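Local coordinates for SusD superfamily protein (Bacteroides fragilis NCTC 9343, PDB 3NQP) that probably binds glycans at the outer membrane as a SusD-family surface protein, consistent with a part in carbohydrate capture and uptake, at residues F75-G81 with W494-K498; T277-G281 with V372-Y377; G281-V287 with N311-Y317; Y319-Y324 with F338-Y342. One frame throughout, in Å; residues are numbered along the deposited sequence.

Contact 1 of 4, residues F75-G81 with W494-K498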
loop_
_atom_site.group_PDB
_atom_site.type_symbol
_atom_site.label_atom_id
_atom_site.label_comp_id
_atom_site.label_asym_id
_atom_site.label_seq_id
_atom_site.Cartn_x
_atom_site.Cartn_y
_atom_site.Cartn_z
ATOM N N PHE A 75 -18.427 9.678 4.154
ATOM C CA PHE A 75 -17.960 10.418 3.002
ATOM C C PHE A 75 -19.098 11.186 2.367
ATOM O O PHE A 75 -20.148 10.610 2.099
ATOM C CB PHE A 75 -17.397 9.470 1.960
ATOM C CG PHE A 75 -15.954 9.073 2.209
ATOM C CD1 PHE A 75 -14.916 9.941 1.870
ATOM C CD2 PHE A 75 -15.636 7.858 2.758
ATOM C CE1 PHE A 75 -13.610 9.596 2.070
ATOM C CE2 PHE A 75 -14.300 7.516 2.991
ATOM C CZ PHE A 75 -13.301 8.377 2.638
ATOM N N ASP A 76 -18.865 12.476 2.148
ATOM C CA ASP A 76 -19.775 13.350 1.376
ATOM C C ASP A 76 -19.004 14.630 1.036
ATOM O O ASP A 76 -17.794 14.734 1.310
ATOM C CB ASP A 76 -21.067 13.613 2.179
ATOM C CG ASP A 76 -20.805 14.237 3.541
ATOM O OD1 ASP A 76 -19.917 15.113 3.646
ATOM O OD2 ASP A 76 -21.491 13.865 4.521
ATOM N N GLU A 77 -19.673 15.633 0.466
ATOM C CA GLU A 77 -18.968 16.832 0.023
ATOM C C GLU A 77 -18.343 17.704 1.139
ATOM O O GLU A 77 -17.593 18.619 0.827
ATOM C CB GLU A 77 -19.856 17.700 -0.868
ATOM C CG GLU A 77 -20.953 18.397 -0.121
ATOM C CD GLU A 77 -21.766 19.365 -0.991
ATOM O OE1 GLU A 77 -21.524 19.519 -2.219
ATOM O OE2 GLU A 77 -22.642 20.006 -0.398
ATOM N N THR A 78 -18.652 17.441 2.409
ATOM C CA THR A 78 -17.960 18.116 3.517
ATOM C C THR A 78 -17.123 17.153 4.353
ATOM O O THR A 78 -16.541 17.569 5.345
ATOM C CB THR A 78 -18.937 18.906 4.418
ATOM O OG1 THR A 78 -19.975 18.051 4.888
ATOM C CG2 THR A 78 -19.578 20.074 3.613
ATOM N N HIS A 79 -17.052 15.878 3.942
ATOM C CA HIS A 79 -16.204 14.872 4.582
ATOM C C HIS A 79 -15.507 14.059 3.463
ATOM O O HIS A 79 -15.994 13.013 3.036
ATOM C CB HIS A 79 -17.017 13.939 5.508
ATOM C CG HIS A 79 -17.866 14.648 6.524
ATOM N ND1 HIS A 79 -19.049 15.270 6.191
ATOM C CD2 HIS A 79 -17.720 14.811 7.864
ATOM C CE1 HIS A 79 -19.587 15.805 7.276
ATOM N NE2 HIS A 79 -18.794 15.560 8.301
ATOM N N THR A 80 -14.391 14.578 2.958
ATOM C CA THR A 80 -13.807 14.103 1.708
ATOM C C THR A 80 -12.492 13.305 1.901
ATOM O O THR A 80 -11.928 12.775 0.935
ATOM C CB THR A 80 -13.583 15.236 0.727
ATOM O OG1 THR A 80 -12.534 16.075 1.189
ATOM C CG2 THR A 80 -14.892 16.087 0.523
ATOM N N GLY A 81 -12.065 13.173 3.157
ATOM C CA GLY A 81 -10.923 12.337 3.522
ATOM C C GLY A 81 -9.603 13.058 3.292
ATOM O O GLY A 81 -8.767 13.165 4.202
ATOM N N TRP A 494 -14.311 8.302 -3.927
ATOM C CA TRP A 494 -14.255 9.380 -2.966
ATOM C C TRP A 494 -14.813 10.699 -3.529
ATOM O O TRP A 494 -14.700 10.989 -4.749
ATOM C CB TRP A 494 -12.814 9.578 -2.504
ATOM C CG TRP A 494 -12.153 8.419 -1.805
ATOM C CD1 TRP A 494 -12.226 7.104 -2.138
ATOM C CD2 TRP A 494 -11.249 8.513 -0.701
ATOM N NE1 TRP A 494 -11.422 6.354 -1.282
ATOM C CE2 TRP A 494 -10.809 7.210 -0.404
ATOM C CE3 TRP A 494 -10.748 9.588 0.063
ATOM C CZ2 TRP A 494 -9.895 6.943 0.628
ATOM C CZ3 TRP A 494 -9.866 9.321 1.099
ATOM C CH2 TRP A 494 -9.436 8.017 1.368
ATOM N N PRO A 495 -15.494 11.471 -2.676
ATOM C CA PRO A 495 -16.036 12.728 -3.187
ATOM C C PRO A 495 -14.994 13.838 -3.171
ATOM O O PRO A 495 -13.926 13.682 -2.590
ATOM C CB PRO A 495 -17.127 13.043 -2.183
ATOM C CG PRO A 495 -16.555 12.521 -0.853
ATOM C CD PRO A 495 -15.679 11.355 -1.215
ATOM N N ILE A 496 -15.285 14.936 -3.855
ATOM C CA ILE A 496 -14.470 16.129 -3.730
ATOM C C ILE A 496 -15.236 17.224 -2.944
ATOM O O ILE A 496 -16.485 17.207 -2.866
ATOM C CB ILE A 496 -13.949 16.570 -5.091
ATOM C CG1 ILE A 496 -15.086 16.957 -6.010
ATOM C CG2 ILE A 496 -13.085 15.423 -5.767
ATOM C CD1 ILE A 496 -14.576 17.641 -7.275
ATOM N N GLU A 497 -14.469 18.154 -2.389
ATOM C CA GLU A 497 -14.954 19.202 -1.470
ATOM C C GLU A 497 -15.897 20.180 -2.170
ATOM O O GLU A 497 -15.602 20.644 -3.271
ATOM C CB GLU A 497 -13.821 20.137 -0.946
ATOM C CG GLU A 497 -12.594 19.591 -0.399
ATOM C CD GLU A 497 -11.594 19.282 -1.469
ATOM O OE1 GLU A 497 -11.798 18.233 -2.086
ATOM O OE2 GLU A 497 -10.641 20.052 -1.705
ATOM N N LYS A 498 -16.956 20.547 -1.454
ATOM C CA LYS A 498 -17.894 21.588 -1.847
ATOM C C LYS A 498 -17.156 22.869 -2.207
ATOM O O LYS A 498 -17.503 23.511 -3.167
ATOM C CB LYS A 498 -18.869 21.888 -0.682
ATOM C CG LYS A 498 -20.046 22.824 -1.023
ATOM C CD LYS A 498 -20.869 23.203 0.238
ATOM C CE LYS A 498 -22.157 24.029 -0.098
ATOM N NZ LYS A 498 -23.272 23.189 -0.710
#

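Contact 2 of 4, residues T277-G281 with V372-Y377. With EDO (1,2-ethanediol), chain F.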
loop_
_atom_site.group_PDB
_atom_site.type_symbol
_atom_site.label_atom_id
_atom_site.label_comp_id
_atom_site.label_asym_id
_atom_site.label_seq_id
_atom_site.Cartn_x
_atom_site.Cartn_y
_atom_site.Cartn_z
ATOM N N THR A 277 11.865 11.621 7.947
ATOM C CA THR A 277 11.370 10.480 8.697
ATOM C C THR A 277 9.847 10.388 8.546
ATOM O O THR A 277 9.213 11.300 8.049
ATOM C CB THR A 277 11.780 10.578 10.209
ATOM O OG1 THR A 277 11.289 11.795 10.778
ATOM C CG2 THR A 277 13.319 10.539 10.366
ATOM N N ASN A 278 9.259 9.264 8.933
ATOM C CA ASN A 278 7.845 9.042 8.692
ATOM C C ASN A 278 7.098 9.055 10.025
ATOM O O ASN A 278 7.722 9.180 11.109
ATOM C CB ASN A 278 7.662 7.754 7.888
ATOM C CG ASN A 278 8.235 6.537 8.579
ATOM O OD1 ASN A 278 7.852 6.244 9.708
ATOM N ND2 ASN A 278 9.112 5.785 7.875
ATOM N N SER A 279 5.784 8.929 9.933
ATOM C CA SER A 279 4.888 8.996 11.085
ATOM C C SER A 279 4.516 7.638 11.681
ATOM O O SER A 279 3.491 7.531 12.343
ATOM C CB SER A 279 3.623 9.740 10.625
ATOM O OG SER A 279 3.966 11.091 10.298
ATOM N N ASN A 280 5.382 6.628 11.542
ATOM C CA ASN A 280 5.098 5.306 12.071
ATOM C C ASN A 280 5.032 5.297 13.616
ATOM O O ASN A 280 4.442 4.370 14.222
ATOM C CB ASN A 280 6.053 4.236 11.506
ATOM C CG ASN A 280 5.734 3.850 10.058
ATOM O OD1 ASN A 280 4.775 4.376 9.473
ATOM N ND2 ASN A 280 6.563 2.947 9.453
ATOM N N GLY A 281 5.547 6.368 14.252
ATOM C CA GLY A 281 5.384 6.547 15.719
ATOM C C GLY A 281 3.958 6.717 16.197
ATOM O O GLY A 281 3.637 6.519 17.395
ATOM N N VAL A 372 14.504 6.903 15.798
ATOM C CA VAL A 372 14.367 7.564 14.511
ATOM C C VAL A 372 13.475 6.747 13.590
ATOM O O VAL A 372 13.785 5.619 13.268
ATOM C CB VAL A 372 15.754 7.785 13.851
ATOM C CG1 VAL A 372 15.608 8.502 12.511
ATOM C CG2 VAL A 372 16.700 8.620 14.751
ATOM N N TYR A 373 12.347 7.304 13.176
ATOM C CA TYR A 373 11.406 6.564 12.307
ATOM C C TYR A 373 11.828 6.651 10.824
ATOM O O TYR A 373 11.179 7.305 10.030
ATOM C CB TYR A 373 9.983 7.064 12.504
ATOM C CG TYR A 373 9.497 6.831 13.923
ATOM C CD1 TYR A 373 9.146 5.560 14.362
ATOM C CD2 TYR A 373 9.424 7.864 14.827
ATOM C CE1 TYR A 373 8.697 5.348 15.682
ATOM C CE2 TYR A 373 9.000 7.663 16.122
ATOM C CZ TYR A 373 8.639 6.392 16.548
ATOM O OH TYR A 373 8.204 6.194 17.838
ATOM N N CYS A 374 12.941 5.991 10.489
ATOM C CA CYS A 374 13.466 5.972 9.139
ATOM C C CYS A 374 13.273 4.632 8.455
ATOM O O CYS A 374 14.034 4.279 7.559
ATOM C CB CYS A 374 14.945 6.404 9.139
ATOM S SG CYS A 374 16.035 5.305 10.060
ATOM N N GLY A 375 12.261 3.853 8.874
ATOM C CA GLY A 375 11.878 2.663 8.114
ATOM C C GLY A 375 11.444 3.043 6.687
ATOM O O GLY A 375 10.724 4.009 6.513
ATOM N N ASP A 376 11.906 2.331 5.670
ATOM C CA ASP A 376 11.536 2.692 4.291
ATOM C C ASP A 376 10.096 2.272 4.038
ATOM O O ASP A 376 9.600 1.303 4.648
ATOM C CB ASP A 376 12.429 1.975 3.269
ATOM C CG ASP A 376 13.806 2.646 3.071
ATOM O OD1 ASP A 376 14.090 3.682 3.725
ATOM O OD2 ASP A 376 14.599 2.093 2.238
ATOM N N TYR A 377 9.400 3.008 3.167
ATOM C CA TYR A 377 8.023 2.623 2.804
ATOM C C TYR A 377 8.038 1.721 1.551
ATOM O O TYR A 377 8.211 2.207 0.424
ATOM C CB TYR A 377 7.144 3.896 2.628
ATOM C CG TYR A 377 6.252 4.197 3.816
ATOM C CD1 TYR A 377 6.759 4.223 5.112
ATOM C CD2 TYR A 377 4.885 4.364 3.665
ATOM C CE1 TYR A 377 5.939 4.466 6.186
ATOM C CE2 TYR A 377 4.064 4.566 4.744
ATOM C CZ TYR A 377 4.575 4.618 5.991
ATOM O OH TYR A 377 3.715 4.790 7.047
HETATM C C1 EDO F . 11.133 15.456 8.840
HETATM O O1 EDO F . 10.527 14.311 8.161
HETATM C C2 EDO F . 11.647 15.263 10.276
HETATM O O2 EDO F . 12.527 14.118 10.603
HETATM O O HOH W 1 9.924 4.252 10.526
#

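Contact 3 of 4, residues G281-V287 with N311-Y317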
loop_
_atom_site.group_PDB
_atom_site.type_symbol
_atom_site.label_atom_id
_atom_site.label_comp_id
_atom_site.label_asym_id
_atom_site.label_seq_id
_atom_site.Cartn_x
_atom_site.Cartn_y
_atom_site.Cartn_z
ATOM N N GLY A 281 5.547 6.368 14.252
ATOM C CA GLY A 281 5.384 6.547 15.719
ATOM C C GLY A 281 3.958 6.717 16.197
ATOM O O GLY A 281 3.637 6.519 17.395
ATOM N N THR A 282 3.078 7.103 15.277
ATOM C CA THR A 282 1.662 7.298 15.592
ATOM C C THR A 282 0.855 6.022 15.760
ATOM O O THR A 282 -0.326 6.103 16.101
ATOM C CB THR A 282 0.931 8.182 14.512
ATOM O OG1 THR A 282 0.902 7.509 13.265
ATOM C CG2 THR A 282 1.641 9.571 14.320
ATOM N N PHE A 283 1.444 4.852 15.483
ATOM C CA PHE A 283 0.773 3.561 15.733
ATOM C C PHE A 283 1.279 2.933 17.047
ATOM O O PHE A 283 1.093 1.730 17.251
ATOM C CB PHE A 283 1.049 2.533 14.623
ATOM C CG PHE A 283 0.306 2.777 13.334
ATOM C CD1 PHE A 283 0.635 3.828 12.510
ATOM C CD2 PHE A 283 -0.657 1.871 12.896
ATOM C CE1 PHE A 283 -0.062 4.012 11.300
ATOM C CE2 PHE A 283 -1.333 2.047 11.694
ATOM C CZ PHE A 283 -1.031 3.099 10.904
ATOM N N THR A 284 1.960 3.714 17.888
ATOM C CA THR A 284 2.620 3.154 19.089
ATOM C C THR A 284 1.938 3.552 20.413
ATOM O O THR A 284 0.804 3.108 20.693
ATOM C CB THR A 284 4.130 3.445 19.084
ATOM O OG1 THR A 284 4.403 4.849 19.236
ATOM C CG2 THR A 284 4.746 2.916 17.778
ATOM N N TYR A 285 2.620 4.371 21.229
ATOM C CA TYR A 285 2.052 4.882 22.445
ATOM C C TYR A 285 2.873 6.149 22.837
ATOM O O TYR A 285 3.998 6.393 22.333
ATOM C CB TYR A 285 2.077 3.822 23.543
ATOM C CG TYR A 285 3.457 3.240 23.687
ATOM C CD1 TYR A 285 3.871 2.196 22.864
ATOM C CD2 TYR A 285 4.359 3.756 24.596
ATOM C CE1 TYR A 285 5.152 1.666 22.951
ATOM C CE2 TYR A 285 5.672 3.207 24.698
ATOM C CZ TYR A 285 6.054 2.186 23.865
ATOM O OH TYR A 285 7.340 1.667 23.925
ATOM N N ASN A 286 2.274 6.947 23.703
ATOM C CA ASN A 286 2.839 8.187 24.192
ATOM C C ASN A 286 3.407 7.945 25.596
ATOM O O ASN A 286 2.659 7.906 26.557
ATOM C CB ASN A 286 1.702 9.205 24.275
ATOM C CG ASN A 286 2.176 10.635 24.488
ATOM O OD1 ASN A 286 3.105 10.891 25.233
ATOM N ND2 ASN A 286 1.504 11.581 23.832
ATOM N N VAL A 287 4.712 7.872 25.737
ATOM C CA VAL A 287 5.306 7.637 27.076
ATOM C C VAL A 287 5.040 8.812 28.030
ATOM O O VAL A 287 4.772 8.621 29.213
ATOM C CB VAL A 287 6.785 7.355 26.967
ATOM C CG1 VAL A 287 7.476 7.458 28.344
ATOM C CG2 VAL A 287 6.976 5.955 26.409
ATOM N N ASN A 311 9.814 9.365 24.203
ATOM C CA ASN A 311 8.608 10.134 24.045
ATOM C C ASN A 311 8.294 10.529 22.612
ATOM O O ASN A 311 7.650 11.559 22.398
ATOM C CB ASN A 311 8.585 11.399 24.923
ATOM C CG ASN A 311 7.165 11.910 25.138
ATOM O OD1 ASN A 311 6.195 11.118 25.105
ATOM N ND2 ASN A 311 7.020 13.215 25.305
ATOM N N THR A 312 8.682 9.701 21.654
ATOM C CA THR A 312 8.541 10.030 20.252
ATOM C C THR A 312 7.206 9.603 19.661
ATOM O O THR A 312 6.938 9.899 18.475
ATOM C CB THR A 312 9.691 9.388 19.410
ATOM O OG1 THR A 312 9.594 7.959 19.472
ATOM C CG2 THR A 312 11.065 9.804 19.919
ATOM N N GLY A 313 6.390 8.884 20.444
ATOM C CA GLY A 313 5.200 8.204 19.921
ATOM C C GLY A 313 3.856 8.747 20.355
ATOM O O GLY A 313 3.758 9.559 21.280
ATOM N N ASN A 314 2.810 8.307 19.657
ATOM C CA ASN A 314 1.457 8.430 20.118
ATOM C C ASN A 314 0.662 7.259 19.562
ATOM O O ASN A 314 1.218 6.419 18.853
ATOM C CB ASN A 314 0.830 9.843 19.841
ATOM C CG ASN A 314 0.486 10.084 18.394
ATOM O OD1 ASN A 314 0.076 9.169 17.717
ATOM N ND2 ASN A 314 0.527 11.377 17.946
ATOM N N GLN A 315 -0.592 7.143 19.971
ATOM C CA GLN A 315 -1.475 6.117 19.430
ATOM C C GLN A 315 -2.721 6.778 18.868
ATOM O O GLN A 315 -3.765 6.882 19.519
ATOM C CB GLN A 315 -1.851 5.024 20.444
ATOM C CG GLN A 315 -2.404 3.784 19.696
ATOM C CD GLN A 315 -2.667 2.615 20.583
ATOM O OE1 GLN A 315 -3.086 2.798 21.719
ATOM N NE2 GLN A 315 -2.483 1.384 20.055
ATOM N N THR A 316 -2.553 7.257 17.649
ATOM C CA THR A 316 -3.608 7.897 16.892
ATOM C C THR A 316 -4.053 7.081 15.674
ATOM O O THR A 316 -4.920 7.502 14.946
ATOM C CB THR A 316 -3.187 9.361 16.458
ATOM O OG1 THR A 316 -1.896 9.367 15.849
ATOM C CG2 THR A 316 -3.156 10.311 17.702
ATOM N N TYR A 317 -3.473 5.905 15.486
ATOM C CA TYR A 317 -3.937 4.897 14.545
ATOM C C TYR A 317 -3.765 3.557 15.255
ATOM O O TYR A 317 -2.668 3.283 15.801
ATOM C CB TYR A 317 -3.084 4.864 13.229
ATOM C CG TYR A 317 -3.183 6.149 12.445
ATOM C CD1 TYR A 317 -2.344 7.218 12.733
ATOM C CD2 TYR A 317 -4.150 6.331 11.475
ATOM C CE1 TYR A 317 -2.451 8.425 12.082
ATOM C CE2 TYR A 317 -4.257 7.528 10.809
ATOM C CZ TYR A 317 -3.396 8.575 11.101
ATOM O OH TYR A 317 -3.518 9.788 10.476
HETATM O O HOH W 2 -1.552 1.207 17.069
HETATM O O HOH W 3 6.227 7.775 23.138
HETATM O O HOH W 4 4.150 13.516 25.468
#

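Contact 4 of 4, residues Y319-Y324 with F338-Y342. With EDO (1,2-ethanediol), chain E.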
loop_
_atom_site.group_PDB
_atom_site.type_symbol
_atom_site.label_atom_id
_atom_site.label_comp_id
_atom_site.label_asym_id
_atom_site.label_seq_id
_atom_site.Cartn_x
_atom_site.Cartn_y
_atom_site.Cartn_z
ATOM N N TYR A 319 -5.097 -0.748 15.082
ATOM C CA TYR A 319 -5.884 -1.856 14.571
ATOM C C TYR A 319 -6.760 -2.449 15.638
ATOM O O TYR A 319 -6.362 -2.578 16.805
ATOM C CB TYR A 319 -4.991 -2.935 14.000
ATOM C CG TYR A 319 -4.296 -2.492 12.741
ATOM C CD1 TYR A 319 -4.934 -2.575 11.522
ATOM C CD2 TYR A 319 -3.013 -1.981 12.778
ATOM C CE1 TYR A 319 -4.308 -2.132 10.344
ATOM C CE2 TYR A 319 -2.350 -1.568 11.579
ATOM C CZ TYR A 319 -3.043 -1.638 10.383
ATOM O OH TYR A 319 -2.464 -1.227 9.205
ATOM N N ASN A 320 -7.958 -2.858 15.230
ATOM C CA ASN A 320 -8.849 -3.622 16.107
ATOM C C ASN A 320 -8.022 -4.814 16.558
ATOM O O ASN A 320 -7.268 -5.385 15.766
ATOM C CB ASN A 320 -10.029 -4.096 15.279
ATOM C CG ASN A 320 -11.075 -4.783 16.077
ATOM O OD1 ASN A 320 -10.859 -5.890 16.587
ATOM N ND2 ASN A 320 -12.252 -4.146 16.186
ATOM N N LYS A 321 -8.163 -5.204 17.809
ATOM C CA LYS A 321 -7.303 -6.248 18.367
ATOM C C LYS A 321 -7.506 -7.646 17.736
ATOM O O LYS A 321 -6.644 -8.524 17.850
ATOM C CB LYS A 321 -7.527 -6.319 19.878
ATOM C CG LYS A 321 -8.893 -6.846 20.304
ATOM C CD LYS A 321 -9.001 -6.952 21.857
ATOM C CE LYS A 321 -9.276 -5.527 22.464
ATOM N NZ LYS A 321 -9.424 -5.546 23.944
ATOM N N ALA A 322 -8.644 -7.849 17.094
ATOM C CA ALA A 322 -8.873 -9.046 16.269
ATOM C C ALA A 322 -7.864 -9.209 15.140
ATOM O O ALA A 322 -7.638 -10.333 14.672
ATOM C CB ALA A 322 -10.311 -9.062 15.700
ATOM N N VAL A 323 -7.234 -8.126 14.693
ATOM C CA VAL A 323 -6.224 -8.240 13.644
ATOM C C VAL A 323 -5.037 -9.029 14.219
ATOM O O VAL A 323 -4.588 -10.011 13.633
ATOM C CB VAL A 323 -5.793 -6.854 13.129
ATOM C CG1 VAL A 323 -4.610 -6.929 12.211
ATOM C CG2 VAL A 323 -6.992 -6.148 12.386
ATOM N N TYR A 324 -4.536 -8.585 15.367
ATOM C CA TYR A 324 -3.533 -9.354 16.153
ATOM C C TYR A 324 -3.970 -10.791 16.491
ATOM O O TYR A 324 -3.223 -11.763 16.270
ATOM C CB TYR A 324 -3.172 -8.566 17.403
ATOM C CG TYR A 324 -2.123 -9.183 18.334
ATOM C CD1 TYR A 324 -0.776 -9.132 18.010
ATOM C CD2 TYR A 324 -2.485 -9.810 19.526
ATOM C CE1 TYR A 324 0.198 -9.678 18.854
ATOM C CE2 TYR A 324 -1.497 -10.364 20.403
ATOM C CZ TYR A 324 -0.163 -10.280 20.056
ATOM O OH TYR A 324 0.826 -10.799 20.862
ATOM N N PHE A 338 3.453 -6.586 15.723
ATOM C CA PHE A 338 2.800 -6.036 16.854
ATOM C C PHE A 338 3.491 -6.360 18.189
ATOM O O PHE A 338 4.142 -7.392 18.337
ATOM C CB PHE A 338 1.417 -6.640 16.986
ATOM C CG PHE A 338 0.430 -6.210 15.950
ATOM C CD1 PHE A 338 -0.110 -4.941 15.957
ATOM C CD2 PHE A 338 -0.059 -7.131 15.049
ATOM C CE1 PHE A 338 -1.093 -4.588 15.032
ATOM C CE2 PHE A 338 -1.033 -6.744 14.090
ATOM C CZ PHE A 338 -1.546 -5.501 14.134
ATOM N N ILE A 339 3.310 -5.461 19.160
ATOM C CA ILE A 339 3.457 -5.794 20.573
ATOM C C ILE A 339 2.094 -5.578 21.207
ATOM O O ILE A 339 1.371 -4.649 20.855
ATOM C CB ILE A 339 4.554 -4.954 21.331
ATOM C CG1 ILE A 339 4.804 -5.540 22.742
ATOM C CG2 ILE A 339 4.201 -3.433 21.344
ATOM C CD1 ILE A 339 6.048 -4.899 23.533
ATOM N N ALA A 340 1.721 -6.452 22.145
ATOM C CA ALA A 340 0.412 -6.348 22.796
ATOM C C ALA A 340 0.562 -5.727 24.194
ATOM O O ALA A 340 1.563 -5.948 24.898
ATOM C CB ALA A 340 -0.221 -7.744 22.890
ATOM N N SER A 341 -0.447 -4.971 24.609
ATOM C CA SER A 341 -0.521 -4.482 25.982
ATOM C C SER A 341 -1.755 -5.104 26.620
ATOM O O SER A 341 -2.794 -5.285 25.964
ATOM C CB SER A 341 -0.548 -2.943 26.039
ATOM O OG SER A 341 -1.657 -2.363 25.351
ATOM N N TYR A 342 -1.638 -5.405 27.900
ATOM C CA TYR A 342 -2.646 -6.170 28.640
ATOM C C TYR A 342 -3.080 -5.446 29.932
ATOM O O TYR A 342 -2.270 -4.820 30.589
ATOM C CB TYR A 342 -2.084 -7.529 29.061
ATOM C CG TYR A 342 -1.743 -8.443 27.925
ATOM C CD1 TYR A 342 -0.561 -8.291 27.212
ATOM C CD2 TYR A 342 -2.627 -9.436 27.520
ATOM C CE1 TYR A 342 -0.268 -9.120 26.152
ATOM C CE2 TYR A 342 -2.342 -10.249 26.481
ATOM C CZ TYR A 342 -1.170 -10.098 25.795
ATOM O OH TYR A 342 -0.888 -10.934 24.721
HETATM C C1 EDO E . -10.833 -3.797 26.599
HETATM O O1 EDO E . -10.121 -5.031 26.522
HETATM C C2 EDO E . -10.032 -2.607 26.056
HETATM O O2 EDO E . -9.903 -2.625 24.624
HETATM O O HOH W 5 3.025 -8.972 22.501
HETATM O O HOH W 6 1.295 -11.015 23.435
#

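Contact 1 of 4, residues F75-G81 with W494-K498
The edge of the Phe75 ring, led by CE1 and CZ, comes down on one face of the Trp494 indole in an edge-to-face pair, centroids 4.8 Å apart and planes at 55°. The backbone O of Thr80 lies at the edge of both rings, 3.5 Å from Trp494 CE3. Phe75 also reaches the next residue, its CD1 lying 3.5 Å from Pro495 CD. The proline ring carries the contact on into the turn, with Pro495 CG 3.3 Å from Asp76 O. Beyond it the Thr80 methyl CG2 rests on the backbone between Ile496 and Glu497, while Thr80 OG1 turns to Val82 O.

The outer end is polar. Lys498 N, in the first turn of helix 498-503, donates to Glu77 O at 3.1 Å and 162°, and Lys498 NZ forms a salt bridge with Glu77 OE2 at 3.3 Å. Lys498 is extended as far as CE and turns only at its last bond; the aliphatic parts of the pair lie across each other, CD of Glu77 against CB and CG of Lys498, with OE2 and NZ at the end.

Asp76 OD1 shapes the turn from within, taking the ND1 proton of His79 at 2.7 Å in the imidazole plane and the backbone N-H of Thr78. The result is an Asx turn within a type I beta turn, Asp76 to His79, packed against the loop that leads into helix 498-503.

Contact 2 of 4, residues T277-G281 with V372-Y377
The two loops are joined by one backbone bond, Asn278 N to Tyr373 O at 3.0 Å and 167°, the carbonyl belonging to the central residue of an inverse gamma turn. Beside it Thr277 CG2 touches Val372 CG1, and an ethanediol molecule, probably from the crystallisation liquor, is bonded to Thr277 N and OG1. Asn278 CG sits between its backbone N and carbonyl carbon (chi1 59°), which lets OD1 accept from Asn280 N at 3.1 Å in an Asx turn. The same OD1 takes a proton from a water that accepts from Gly375 N, a second link across the loops. The backbone of Gly281 crosses one face of the Tyr373 ring, its N over the centre and its CA 3.7 Å from the centroid in a CH-pi contact. At the far end Tyr377 OH donates to Asn280 OD1 at 2.7 Å, in the carbonyl plane and on a lone pair. Asn280 ND2 binds Asn361 O and Tyr373 OH pairs with Thr312 OG1. Trp40 of helix 39-48 packs on Asn280 and Tyr377, and Tyr377 begins strand 377-381, antiparallel to strand 265-269.

Contact 3 of 4, residues G281-V287 with N311-Y317
Gly281 O is gripped from opposite faces of its carbonyl plane, by Asn314 N at 3.0 Å and by Thr284 OG1 at 2.6 Å. Thr282 O likewise takes two N-H groups, from Thr316 at 2.9 Å and from Tyr317 at 3.2 Å. Asn314 O accepts a weak bond from Thr284 N, the last residue of the type I turn that starts at Gly281. Thr316 OG1 donates to Asn314 OD1 at 2.7 Å, and both atoms lie against Thr282 CB.

Tyr317 CB stands over the centre of the Phe283 ring, 3.5 Å from its centroid in a CH-pi contact. Tyr317 CG lies beside its backbone N (chi1 -64°), which carries the phenol on past Phe283; the two rings, nearly parallel, hardly overlap. Trp40 and Ile44 of helix 39-48 also touch Phe283, and Tyr317 OH is hydrogen-bonded to Asn67 OD1.

One water donates to Tyr285 O at 2.7 Å and accepts from Val287 N and Gly313 N; another accepts from Asn311 ND2 and donates to Asn286 OD1. Asn286 is also bonded to Thr289, and Asn311 OD1 accepts from Gly288 N. Shared carbonyl acceptors and bound water mainly join the loops, with one beta bridge, Phe283 to Gln315, and no regular ladder.

Contact 4 of 4, residues Y319-Y324 with F338-Y342
A chi1 of -179° swings the Tyr324 ring away from its own backbone N and one of -71° turns the Phe338 ring off its carbonyl carbon, and the two side chains run antiparallel alongside each other. Together with Tyr319 they form an aromatic cluster between the residues at and just before the start of helix 321-325 and the start of strand 338-344, which is one half of a two-stranded antiparallel hairpin with strand 351-358.

Tyr324 CD1 lies 3.5 Å from Phe338 CB, and Tyr324 CB sits above one face of the Phe338 ring, toward its rim. The two ring planes are perpendicular, at 90°, yet the approach is oblique. Two groups meet the edge of the Phe338 ring: Tyr319 CD2, 3.9 Å from CE1, and Val323 CG1, 3.9 Å from CZ. Further along the strand Ala340 CB packs against Tyr324 CZ at 3.8 Å. Val358 of the partner strand and Ile447 also touch Phe338.

The helix start is capped by Asn320, whose OD1 accepts from Ala322 N at 3.0 Å, in the carbonyl plane and on a lone pair. Across the contact no direct hydrogen bond forms, and the polar links are made by water. Tyr324 OH, also bonded to Glu335, accepts from two waters: a long bond from the one that accepts from Ala340 N, and a bond of 2.6 Å to Tyr324 OH from the other, which lies 2.5 Å from Tyr342 OH.

Overall arrangement
Contacts 2, 3 and 4 form one connected region in the SusD-family C-terminal part of the chain; contact 1, its centre 28 to 31 Å from theirs, joins the end of that part to a loop of the N-terminal part. Contact 1 is only partly buried and adds a salt bridge at its outer end; the other three are buried. Contacts 2 and 3 share Gly281 and adjoin each other. Contact 3 meets contact 4 where Phe283 CE2 packs 3.8 Å from Tyr319 CE2. Backbone bonds and water join the loops of contacts 2 and 3, whereas aromatic packing dominates the helix-to-strand interface of contact 4.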